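Local coordinates for protein fiber KNOB domain (Avirulent turkey hemorrhagic enteritis virus, PDB 4D63) that forms the trimeric head of a siadenovirus fibre and binds sialic acid, consistent with a role in attaching the virus to host-cell glycans, at residues N112-R123 with N157-V167; R123-L133 with Q145-G156. All coordinates share one frame; numbering follows the deposited sequence.

Contact 1 of 2, residues N112-R123 with N157-V167; sequences NTYIVPLNGGVR and NPHMIIQCNPV
Tyr-114 pairs with Ile-162, and Val-116 with Met-160, in the middle of an antiparallel beta pairing between strands 113-120 and 157-163, two neighbours in the all-beta head of the fibre. The tight part runs from this middle to Pro-158. Tyr-114 N reaches Ile-162 O at 2.8 Å in a nearly straight bond (174°). Beta-branched residues such as Ile-115, Val-116, Ile-161 and Ile-162 suit such extended backbone, and both faces of the pair are covered. On one face CB of Val-116 lies 4.0 Å from CB of Met-160; Leu-118, with CG beside its backbone N (chi1 -60°) and the chain extended beyond, carries CD1 to the same methionine CB. Val-116 also packs on Phe-105, and Met-160 on Phe-80 of strand 75-80. Pro-158 is wedged against two carbonyls, its CG 3.6 Å from Gly-120 O and its CB equally near Val-122 O. On the other face Ile-115 and Ile-161 lie side by side, covered by Thr-91 and Tyr-93 of a second subunit. His-159 CD2 comes 3.5 Å from Pro-117 CA, while ND1 donates to Asn-157 O from above the carbonyl plane.

The solvent side is looser, at exposed Asn-119 and Gly-120 and around Asn-112 and Pro-166. Cys-164 SG lies obliquely beside the Tyr-114 ring, 3.8 Å from CE1. Beyond it one water accepts from Asn-112 ND2 at 3.0 Å and from Val-167 N at 2.8 Å.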
loop_
_atom_site.group_PDB
_atom_site.type_symbol
_atom_site.label_atom_id
_atom_site.label_comp_id
_atom_site.label_asym_id
_atom_site.label_seq_id
_atom_site.Cartn_x
_atom_site.Cartn_y
_atom_site.Cartn_z
ATOM N N ASN A 112 -13.812 8.527 12.227
ATOM C CA ASN A 112 -13.599 8.484 10.784
ATOM C C ASN A 112 -13.397 7.045 10.257
ATOM O O ASN A 112 -12.472 6.741 9.483
ATOM C CB ASN A 112 -12.440 9.422 10.404
ATOM C CG ASN A 112 -12.822 10.899 10.543
ATOM O OD1 ASN A 112 -12.377 11.570 11.478
ATOM N ND2 ASN A 112 -13.663 11.407 9.608
ATOM N N THR A 113 -14.285 6.170 10.719
ATOM C CA THR A 113 -14.332 4.785 10.318
ATOM C C THR A 113 -15.698 4.531 9.712
ATOM O O THR A 113 -16.712 4.682 10.398
ATOM C CB THR A 113 -14.047 3.883 11.522
ATOM O OG1 THR A 113 -12.745 4.205 11.989
ATOM C CG2 THR A 113 -14.098 2.393 11.154
ATOM N N TYR A 114 -15.710 4.227 8.405
ATOM C CA TYR A 114 -16.945 3.990 7.667
ATOM C C TYR A 114 -17.039 2.510 7.323
ATOM O O TYR A 114 -16.183 1.949 6.643
ATOM C CB TYR A 114 -17.011 4.902 6.424
ATOM C CG TYR A 114 -16.925 6.365 6.843
ATOM C CD1 TYR A 114 -15.693 6.950 7.133
ATOM C CD2 TYR A 114 -18.073 7.137 7.025
ATOM C CE1 TYR A 114 -15.602 8.267 7.548
ATOM C CE2 TYR A 114 -17.987 8.460 7.448
ATOM C CZ TYR A 114 -16.751 9.014 7.724
ATOM O OH TYR A 114 -16.647 10.331 8.158
ATOM N N ILE A 115 -18.092 1.886 7.824
ATOM C CA ILE A 115 -18.288 0.463 7.720
ATOM C C ILE A 115 -19.389 0.168 6.722
ATOM O O ILE A 115 -20.533 0.628 6.880
ATOM C CB ILE A 115 -18.661 -0.138 9.091
ATOM C CG1 ILE A 115 -17.583 0.220 10.127
ATOM C CG2 ILE A 115 -18.850 -1.642 8.966
ATOM C CD1 ILE A 115 -17.779 -0.405 11.495
ATOM N N VAL A 116 -19.022 -0.617 5.711
ATOM C CA VAL A 116 -19.884 -0.965 4.603
ATOM C C VAL A 116 -20.257 -2.446 4.705
ATOM O O VAL A 116 -19.480 -3.288 4.281
ATOM C CB VAL A 116 -19.171 -0.716 3.251
ATOM C CG1 VAL A 116 -20.083 -1.091 2.079
ATOM C CG2 VAL A 116 -18.731 0.742 3.131
ATOM N N PRO A 117 -21.437 -2.779 5.295
ATOM C CA PRO A 117 -21.860 -4.194 5.330
ATOM C C PRO A 117 -22.088 -4.654 3.932
ATOM O O PRO A 117 -22.607 -3.878 3.127
ATOM C CB PRO A 117 -23.191 -4.180 6.092
ATOM C CG PRO A 117 -23.640 -2.774 6.060
ATOM C CD PRO A 117 -22.413 -1.905 5.958
ATOM N N LEU A 118 -21.652 -5.872 3.638
ATOM C CA LEU A 118 -21.752 -6.454 2.294
ATOM C C LEU A 118 -22.479 -7.810 2.358
ATOM O O LEU A 118 -22.539 -8.458 3.412
ATOM C CB LEU A 118 -20.346 -6.660 1.705
ATOM C CG LEU A 118 -19.467 -5.403 1.535
ATOM C CD1 LEU A 118 -18.000 -5.773 1.406
ATOM C CD2 LEU A 118 -19.939 -4.556 0.362
ATOM N N ASN A 119 -23.029 -8.223 1.231
ATOM C CA ASN A 119 -23.604 -9.549 1.117
ATOM C C ASN A 119 -22.998 -10.287 -0.062
ATOM O O ASN A 119 -22.624 -9.688 -1.079
ATOM C CB ASN A 119 -25.139 -9.488 1.032
ATOM C CG ASN A 119 -25.794 -9.589 2.408
ATOM O OD1 ASN A 119 -26.125 -8.569 3.023
ATOM N ND2 ASN A 119 -25.943 -10.827 2.922
ATOM N N GLY A 120 -22.878 -11.597 0.102
ATOM C CA GLY A 120 -22.341 -12.457 -0.941
ATOM C C GLY A 120 -20.832 -12.453 -0.874
ATOM O O GLY A 120 -20.255 -12.240 0.192
ATOM N N GLY A 121 -20.207 -12.716 -2.017
ATOM C CA GLY A 121 -18.759 -12.653 -2.152
ATOM C C GLY A 121 -18.049 -13.585 -1.193
ATOM O O GLY A 121 -18.629 -14.580 -0.756
ATOM N N VAL A 122 -16.814 -13.229 -0.835
ATOM C CA VAL A 122 -15.974 -14.058 0.030
ATOM C C VAL A 122 -15.870 -13.498 1.433
ATOM O O VAL A 122 -16.203 -12.338 1.670
ATOM C CB VAL A 122 -14.579 -14.291 -0.581
ATOM C CG1 VAL A 122 -14.727 -14.903 -1.966
ATOM C CG2 VAL A 122 -13.750 -13.010 -0.662
ATOM N N ARG A 123 -15.429 -14.359 2.356
ATOM C CA ARG A 123 -15.328 -14.061 3.789
ATOM C C ARG A 123 -13.882 -14.170 4.189
ATOM O O ARG A 123 -13.375 -15.288 4.394
ATOM C CB ARG A 123 -16.148 -15.044 4.624
ATOM C CG ARG A 123 -17.628 -14.975 4.335
ATOM C CD ARG A 123 -18.478 -15.804 5.295
ATOM N NE ARG A 123 -19.843 -15.258 5.337
ATOM C CZ ARG A 123 -20.838 -15.550 4.491
ATOM N NH1 ARG A 123 -20.664 -16.429 3.511
ATOM N NH2 ARG A 123 -22.032 -14.953 4.645
ATOM N N ASN A 157 -20.820 -12.165 8.277
ATOM C CA ASN A 157 -20.983 -11.283 7.134
ATOM C C ASN A 157 -19.699 -10.496 6.812
ATOM O O ASN A 157 -19.008 -10.014 7.731
ATOM C CB ASN A 157 -22.141 -10.304 7.377
ATOM C CG ASN A 157 -23.491 -10.976 7.294
ATOM O OD1 ASN A 157 -24.071 -11.349 8.325
ATOM N ND2 ASN A 157 -23.993 -11.159 6.068
ATOM N N PRO A 158 -19.393 -10.352 5.513
ATOM C CA PRO A 158 -18.275 -9.506 5.148
ATOM C C PRO A 158 -18.599 -8.007 5.269
ATOM O O PRO A 158 -19.697 -7.576 4.972
ATOM C CB PRO A 158 -17.975 -9.906 3.704
ATOM C CG PRO A 158 -19.259 -10.444 3.171
ATOM C CD PRO A 158 -20.021 -10.998 4.341
ATOM N N HIS A 159 -17.625 -7.247 5.750
ATOM C CA HIS A 159 -17.722 -5.824 5.818
ATOM C C HIS A 159 -16.436 -5.207 5.296
ATOM O O HIS A 159 -15.359 -5.694 5.595
ATOM C CB HIS A 159 -17.879 -5.404 7.255
ATOM C CG HIS A 159 -19.157 -5.845 7.890
ATOM N ND1 HIS A 159 -19.416 -7.154 8.220
ATOM C CD2 HIS A 159 -20.220 -5.134 8.325
ATOM C CE1 HIS A 159 -20.595 -7.238 8.804
ATOM N NE2 HIS A 159 -21.105 -6.024 8.877
ATOM N N MET A 160 -16.573 -4.098 4.577
ATOM C CA MET A 160 -15.439 -3.271 4.150
ATOM C C MET A 160 -15.263 -2.137 5.144
ATOM O O MET A 160 -16.194 -1.410 5.429
ATOM C CB MET A 160 -15.675 -2.686 2.748
ATOM C CG MET A 160 -14.477 -1.932 2.204
ATOM S SD MET A 160 -14.802 -1.320 0.555
ATOM C CE MET A 160 -14.718 -2.872 -0.322
ATOM N N ILE A 161 -14.060 -2.022 5.683
ATOM C CA ILE A 161 -13.727 -1.000 6.664
ATOM C C ILE A 161 -12.928 0.072 5.932
ATOM O O ILE A 161 -11.876 -0.206 5.345
ATOM C CB ILE A 161 -12.875 -1.563 7.817
ATOM C CG1 ILE A 161 -13.489 -2.862 8.385
ATOM C CG2 ILE A 161 -12.699 -0.492 8.896
ATOM C CD1 ILE A 161 -14.830 -2.664 9.064
ATOM N N ILE A 162 -13.428 1.291 5.953
ATOM C CA ILE A 162 -12.750 2.404 5.301
ATOM C C ILE A 162 -12.433 3.481 6.331
ATOM O O ILE A 162 -13.338 4.093 6.878
ATOM C CB ILE A 162 -13.637 3.047 4.210
ATOM C CG1 ILE A 162 -14.043 2.017 3.151
ATOM C CG2 ILE A 162 -12.942 4.255 3.581
ATOM C CD1 ILE A 162 -15.128 2.516 2.240
ATOM N N GLN A 163 -11.157 3.758 6.542
ATOM C CA GLN A 163 -10.760 4.774 7.471
ATOM C C GLN A 163 -10.096 5.881 6.746
ATOM O O GLN A 163 -9.255 5.663 5.832
ATOM C CB GLN A 163 -9.845 4.190 8.497
ATOM C CG GLN A 163 -10.530 3.062 9.222
ATOM C CD GLN A 163 -9.664 2.394 10.240
ATOM O OE1 GLN A 163 -8.731 1.660 9.906
ATOM N NE2 GLN A 163 -9.990 2.609 11.503
ATOM N N CYS A 164 -10.503 7.089 7.113
ATOM C CA CYS A 164 -9.860 8.289 6.588
ATOM C C CYS A 164 -9.646 9.371 7.663
ATOM O O CYS A 164 -9.705 9.077 8.840
ATOM C CB CYS A 164 -10.665 8.807 5.428
ATOM S SG CYS A 164 -12.344 9.198 5.860
ATOM N N ASN A 165 -9.360 10.604 7.238
ATOM C CA ASN A 165 -9.030 11.681 8.132
ATOM C C ASN A 165 -10.274 12.514 8.480
ATOM O O ASN A 165 -11.302 12.449 7.779
ATOM C CB ASN A 165 -8.003 12.620 7.478
ATOM C CG ASN A 165 -6.807 11.899 6.875
ATOM O OD1 ASN A 165 -6.337 12.266 5.779
ATOM N ND2 ASN A 165 -6.287 10.904 7.583
ATOM N N PRO A 166 -10.164 13.351 9.528
ATOM C CA PRO A 166 -11.264 14.258 9.863
ATOM C C PRO A 166 -11.638 15.204 8.728
ATOM O O PRO A 166 -10.762 15.722 8.037
ATOM C CB PRO A 166 -10.710 15.076 11.048
ATOM C CG PRO A 166 -9.567 14.283 11.585
ATOM C CD PRO A 166 -8.991 13.561 10.406
ATOM N N VAL A 167 -12.930 15.437 8.555
ATOM C CA VAL A 167 -13.398 16.471 7.617
ATOM C C VAL A 167 -14.384 17.415 8.320
ATOM O O VAL A 167 -15.135 16.984 9.217
ATOM C CB VAL A 167 -14.049 15.881 6.347
ATOM C CG1 VAL A 167 -13.014 15.128 5.517
ATOM C CG2 VAL A 167 -15.209 14.971 6.708
HETATM O O HOH W 1 -14.675 14.184 10.332
#

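Contact 2 of 2, residues R123-L133 with Q145-G156; sequences RVESPTIPVQL and QVGFVRLTVKNG. With SIA (N-acetyl-alpha-neuraminic acid), chain B.
The sialic acid pocket of the fibre head lies at one end of this contact, where Glu-125 meets Thr-152 and Val-153. The glutamate is bent at chi2 (-57°), which curls its carboxylate back over the neighbouring strand. OE1 takes two donors: Thr-152 OG1 on its syn lone pair at 2.6 Å, and Arg-150 NH2 on its anti lone pair at 3.0 Å, the latter a salt bridge. OE2 is met from above the carboxylate plane by Val-153 N. The sugar hydroxyl O4 of SIA donates to Glu-125 OE2 at 3.0 Å. An acid fits here because its two oxygens can serve protein and ligand at once, and the nearby arginine probably stabilises its charge. Lys-154 NZ reaches O8 of the sugar at 2.8 Å, while Asn-155 N donates to the carboxylate oxygen O1B; Met-87 O of a second subunit bonds both the sugar and Lys-154 NZ.

Away from the pocket the segments become the arms of a beta hairpin, strands 129-137 and 142-154. Before the arms pair fully, Arg-150 grips Ser-126 O side-on with NE and NH2, the oxygen lying close to the guanidinium plane, and its NH1 bonds Tyr-93 of the second subunit. Ser-126 OG accepts from Leu-151 N in an almost straight bond (178°) and donates to Pro-127 O.

Farther along, Ile-129 and Val-149 exchange two backbone bonds. Pro-130 packs its CB 3.7 Å from Phe-148 CE1, near the third subunit's own Pro-130. Gly-147 has no side chain, and Leu-133 CD1 comes 3.7 Å from its CA.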
loop_
_atom_site.group_PDB
_atom_site.type_symbol
_atom_site.label_atom_id
_atom_site.label_comp_id
_atom_site.label_asym_id
_atom_site.label_seq_id
_atom_site.Cartn_x
_atom_site.Cartn_y
_atom_site.Cartn_z
ATOM N N ARG A 123 -15.429 -14.359 2.356
ATOM C CA ARG A 123 -15.328 -14.061 3.789
ATOM C C ARG A 123 -13.882 -14.170 4.189
ATOM O O ARG A 123 -13.375 -15.288 4.394
ATOM C CB ARG A 123 -16.148 -15.044 4.624
ATOM C CG ARG A 123 -17.628 -14.975 4.335
ATOM C CD ARG A 123 -18.478 -15.804 5.295
ATOM N NE ARG A 123 -19.843 -15.258 5.337
ATOM C CZ ARG A 123 -20.838 -15.550 4.491
ATOM N NH1 ARG A 123 -20.664 -16.429 3.511
ATOM N NH2 ARG A 123 -22.032 -14.953 4.645
ATOM N N VAL A 124 -13.225 -13.005 4.265
ATOM C CA VAL A 124 -11.783 -12.906 4.524
ATOM C C VAL A 124 -11.490 -11.839 5.549
ATOM O O VAL A 124 -12.182 -10.830 5.631
ATOM C CB VAL A 124 -10.957 -12.538 3.273
ATOM C CG1 VAL A 124 -10.961 -13.663 2.266
ATOM C CG2 VAL A 124 -11.453 -11.265 2.604
ATOM N N GLU A 125 -10.456 -12.096 6.330
ATOM C CA GLU A 125 -9.832 -11.095 7.153
ATOM C C GLU A 125 -8.591 -10.606 6.368
ATOM O O GLU A 125 -7.532 -11.240 6.416
ATOM C CB GLU A 125 -9.432 -11.714 8.500
ATOM C CG GLU A 125 -10.577 -12.058 9.458
ATOM C CD GLU A 125 -11.495 -10.883 9.812
ATOM O OE1 GLU A 125 -11.038 -9.702 9.888
ATOM O OE2 GLU A 125 -12.707 -11.153 10.027
ATOM N N SER A 126 -8.725 -9.516 5.615
ATOM C CA SER A 126 -7.648 -9.073 4.731
ATOM C C SER A 126 -6.602 -8.216 5.482
ATOM O O SER A 126 -6.844 -7.738 6.612
ATOM C CB SER A 126 -8.220 -8.225 3.597
ATOM O OG SER A 126 -8.517 -6.924 4.064
ATOM N N PRO A 127 -5.451 -7.982 4.850
ATOM C CA PRO A 127 -4.656 -6.905 5.407
ATOM C C PRO A 127 -5.272 -5.571 5.012
ATOM O O PRO A 127 -6.289 -5.509 4.285
ATOM C CB PRO A 127 -3.264 -7.095 4.785
ATOM C CG PRO A 127 -3.428 -8.215 3.803
ATOM C CD PRO A 127 -4.893 -8.454 3.586
ATOM N N THR A 128 -4.671 -4.524 5.559
ATOM C CA THR A 128 -5.060 -3.143 5.295
ATOM C C THR A 128 -4.322 -2.676 4.077
ATOM O O THR A 128 -3.101 -2.880 3.977
ATOM C CB THR A 128 -4.694 -2.213 6.456
ATOM O OG1 THR A 128 -5.337 -2.655 7.684
ATOM C CG2 THR A 128 -5.126 -0.818 6.140
ATOM N N ILE A 129 -5.066 -2.066 3.146
ATOM C CA ILE A 129 -4.468 -1.410 1.992
ATOM C C ILE A 129 -4.783 0.063 1.983
ATOM O O ILE A 129 -5.904 0.464 2.271
ATOM C CB ILE A 129 -4.830 -2.075 0.613
ATOM C CG1 ILE A 129 -6.270 -1.879 0.225
ATOM C CG2 ILE A 129 -4.523 -3.568 0.641
ATOM C CD1 ILE A 129 -6.497 -2.222 -1.223
ATOM N N PRO A 130 -3.762 0.901 1.683
ATOM C CA PRO A 130 -4.043 2.307 1.490
ATOM C C PRO A 130 -4.544 2.605 0.074
ATOM O O PRO A 130 -4.128 1.954 -0.886
ATOM C CB PRO A 130 -2.697 2.984 1.755
ATOM C CG PRO A 130 -1.737 1.893 2.135
ATOM C CD PRO A 130 -2.313 0.617 1.656
ATOM N N VAL A 131 -5.401 3.603 -0.043
ATOM C CA VAL A 131 -6.056 3.926 -1.306
ATOM C C VAL A 131 -6.194 5.445 -1.436
ATOM O O VAL A 131 -5.962 6.165 -0.466
ATOM C CB VAL A 131 -7.459 3.267 -1.418
ATOM C CG1 VAL A 131 -7.348 1.773 -1.254
ATOM C CG2 VAL A 131 -8.418 3.840 -0.396
ATOM N N GLN A 132 -6.552 5.904 -2.636
ATOM C CA GLN A 132 -6.849 7.311 -2.898
ATOM C C GLN A 132 -8.311 7.423 -2.707
ATOM O O GLN A 132 -9.056 6.696 -3.323
ATOM C CB GLN A 132 -6.583 7.729 -4.340
ATOM C CG GLN A 132 -5.196 7.502 -4.818
ATOM C CD GLN A 132 -5.088 7.509 -6.333
ATOM O OE1 GLN A 132 -5.267 6.478 -7.015
ATOM N NE2 GLN A 132 -4.744 8.671 -6.868
ATOM N N LEU A 133 -8.716 8.325 -1.832
ATOM C CA LEU A 133 -10.114 8.616 -1.599
ATOM C C LEU A 133 -10.425 10.022 -1.995
ATOM O O LEU A 133 -9.589 10.888 -1.887
ATOM C CB LEU A 133 -10.429 8.582 -0.126
ATOM C CG LEU A 133 -10.428 7.228 0.515
ATOM C CD1 LEU A 133 -10.911 7.474 1.934
ATOM C CD2 LEU A 133 -11.318 6.276 -0.289
ATOM N N GLN A 145 -7.755 12.322 0.103
ATOM C CA GLN A 145 -7.086 11.709 1.250
ATOM C C GLN A 145 -6.501 10.374 0.903
ATOM O O GLN A 145 -6.994 9.695 0.010
ATOM C CB GLN A 145 -8.099 11.474 2.376
ATOM C CG GLN A 145 -8.543 12.754 3.056
ATOM C CD GLN A 145 -9.599 12.532 4.106
ATOM O OE1 GLN A 145 -10.059 11.412 4.312
ATOM N NE2 GLN A 145 -10.012 13.608 4.763
ATOM N N VAL A 146 -5.461 9.991 1.642
ATOM C CA VAL A 146 -5.039 8.601 1.741
ATOM C C VAL A 146 -5.963 7.875 2.727
ATOM O O VAL A 146 -5.980 8.178 3.948
ATOM C CB VAL A 146 -3.594 8.459 2.218
ATOM C CG1 VAL A 146 -3.152 7.005 2.139
ATOM C CG2 VAL A 146 -2.672 9.377 1.399
ATOM N N GLY A 147 -6.745 6.937 2.180
ATOM C CA GLY A 147 -7.656 6.112 2.966
ATOM C C GLY A 147 -7.007 4.784 3.241
ATOM O O GLY A 147 -5.997 4.433 2.600
ATOM N N PHE A 148 -7.552 4.048 4.199
ATOM C CA PHE A 148 -7.035 2.722 4.541
ATOM C C PHE A 148 -8.209 1.738 4.563
ATOM O O PHE A 148 -9.196 1.946 5.271
ATOM C CB PHE A 148 -6.317 2.747 5.883
ATOM C CG PHE A 148 -4.999 3.465 5.841
ATOM C CD1 PHE A 148 -3.828 2.784 5.525
ATOM C CD2 PHE A 148 -4.926 4.820 6.112
ATOM C CE1 PHE A 148 -2.642 3.433 5.432
ATOM C CE2 PHE A 148 -3.723 5.475 6.049
ATOM C CZ PHE A 148 -2.574 4.781 5.734
ATOM N N VAL A 149 -8.107 0.660 3.799
ATOM C CA VAL A 149 -9.243 -0.237 3.620
ATOM C C VAL A 149 -8.901 -1.683 3.993
ATOM O O VAL A 149 -7.818 -2.179 3.696
ATOM C CB VAL A 149 -9.735 -0.181 2.173
ATOM C CG1 VAL A 149 -10.990 -1.031 1.994
ATOM C CG2 VAL A 149 -10.013 1.265 1.776
ATOM N N ARG A 150 -9.852 -2.352 4.613
ATOM C CA ARG A 150 -9.747 -3.764 4.948
ATOM C C ARG A 150 -11.064 -4.468 4.692
ATOM O O ARG A 150 -12.152 -3.855 4.791
ATOM C CB ARG A 150 -9.556 -3.930 6.450
ATOM C CG ARG A 150 -8.172 -3.813 6.976
ATOM C CD ARG A 150 -8.171 -4.415 8.368
ATOM N NE ARG A 150 -8.192 -5.869 8.272
ATOM C CZ ARG A 150 -8.836 -6.693 9.096
ATOM N NH1 ARG A 150 -9.529 -6.237 10.119
ATOM N NH2 ARG A 150 -8.790 -8.003 8.881
ATOM N N LEU A 151 -10.986 -5.781 4.513
ATOM C CA LEU A 151 -12.184 -6.606 4.584
ATOM C C LEU A 151 -12.080 -7.385 5.870
ATOM O O LEU A 151 -10.990 -7.870 6.233
ATOM C CB LEU A 151 -12.245 -7.567 3.402
ATOM C CG LEU A 151 -12.205 -6.994 1.986
ATOM C CD1 LEU A 151 -12.131 -8.133 0.964
ATOM C CD2 LEU A 151 -13.415 -6.119 1.673
ATOM N N THR A 152 -13.183 -7.432 6.593
ATOM C CA THR A 152 -13.281 -8.159 7.857
ATOM C C THR A 152 -14.634 -8.916 7.835
ATOM O O THR A 152 -15.496 -8.670 6.974
ATOM C CB THR A 152 -13.144 -7.216 9.052
ATOM O OG1 THR A 152 -12.891 -7.955 10.243
ATOM C CG2 THR A 152 -14.397 -6.357 9.291
ATOM N N VAL A 153 -14.786 -9.861 8.746
ATOM C CA VAL A 153 -16.009 -10.657 8.860
ATOM C C VAL A 153 -16.634 -10.458 10.262
ATOM O O VAL A 153 -15.944 -10.512 11.291
ATOM C CB VAL A 153 -15.708 -12.139 8.602
ATOM C CG1 VAL A 153 -16.975 -12.986 8.759
ATOM C CG2 VAL A 153 -15.105 -12.312 7.209
ATOM N N LYS A 154 -17.937 -10.195 10.288
ATOM C CA LYS A 154 -18.668 -10.074 11.556
ATOM C C LYS A 154 -20.069 -10.729 11.469
ATOM O O LYS A 154 -20.841 -10.447 10.551
ATOM C CB LYS A 154 -18.811 -8.614 11.961
ATOM C CG LYS A 154 -19.511 -8.377 13.299
ATOM C CD LYS A 154 -18.860 -9.130 14.441
ATOM C CE LYS A 154 -19.506 -8.734 15.749
ATOM N NZ LYS A 154 -18.648 -9.039 16.922
ATOM N N ASN A 155 -20.375 -11.592 12.432
ATOM C CA ASN A 155 -21.636 -12.331 12.423
ATOM C C ASN A 155 -21.818 -13.050 11.067
ATOM O O ASN A 155 -22.895 -13.022 10.429
ATOM C CB ASN A 155 -22.818 -11.412 12.822
ATOM C CG ASN A 155 -22.642 -10.809 14.231
ATOM O OD1 ASN A 155 -23.053 -9.666 14.504
ATOM N ND2 ASN A 155 -22.004 -11.567 15.123
ATOM N N GLY A 156 -20.714 -13.663 10.629
ATOM C CA GLY A 156 -20.661 -14.355 9.353
ATOM C C GLY A 156 -20.825 -13.491 8.124
ATOM O O GLY A 156 -20.950 -14.030 7.019
HETATM C C1 SIA B . -17.755 -13.453 13.871
HETATM C C2 SIA B . -16.464 -14.037 14.433
HETATM C C3 SIA B . -15.459 -14.364 13.310
HETATM C C4 SIA B . -14.753 -13.115 12.763
HETATM C C5 SIA B . -14.099 -12.389 13.929
HETATM C C6 SIA B . -15.200 -11.985 14.923
HETATM C C7 SIA B . -14.689 -11.270 16.174
HETATM C C8 SIA B . -15.739 -11.190 17.299
HETATM C C9 SIA B . -15.296 -11.901 18.583
HETATM C C10 SIA B . -12.004 -11.130 13.702
HETATM C C11 SIA B . -11.234 -10.038 12.992
HETATM N N5 SIA B . -13.294 -11.294 13.402
HETATM O O1A SIA B . -17.980 -13.580 12.644
HETATM O O1B SIA B . -18.569 -12.887 14.645
HETATM O O2 SIA B . -16.790 -15.219 15.200
HETATM O O4 SIA B . -13.747 -13.424 11.772
HETATM O O6 SIA B . -15.840 -13.174 15.388
HETATM O O7 SIA B . -13.521 -11.979 16.630
HETATM O O8 SIA B . -16.043 -9.836 17.652
HETATM O O9 SIA B . -16.433 -12.117 19.430
HETATM O O10 SIA B . -11.450 -11.836 14.512
HETATM O O HOH W 2 -14.610 -9.916 4.503
#

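From the N terminus, the chain runs along strand 113-120, passes the Gly-120 turn and reaches Arg-123, which belongs to both contacts. It then continues into strand 129-137, reverses, and returns along 142-154; contact 2 closes this hairpin loop. A short turn through the sugar-binding residues leads into strand 157-163, which lies back against 113-120, so contact 1 closes the larger loop with contact 2 nested inside it. Strands 142-154 and 157-163 are direct neighbours, joined by probable backbone bonds such as Ile-161 N to Arg-150 O. The four strands thus run 129-137, 142-154, 157-163, 113-120 across one sheet, and both contacts touch the second subunit.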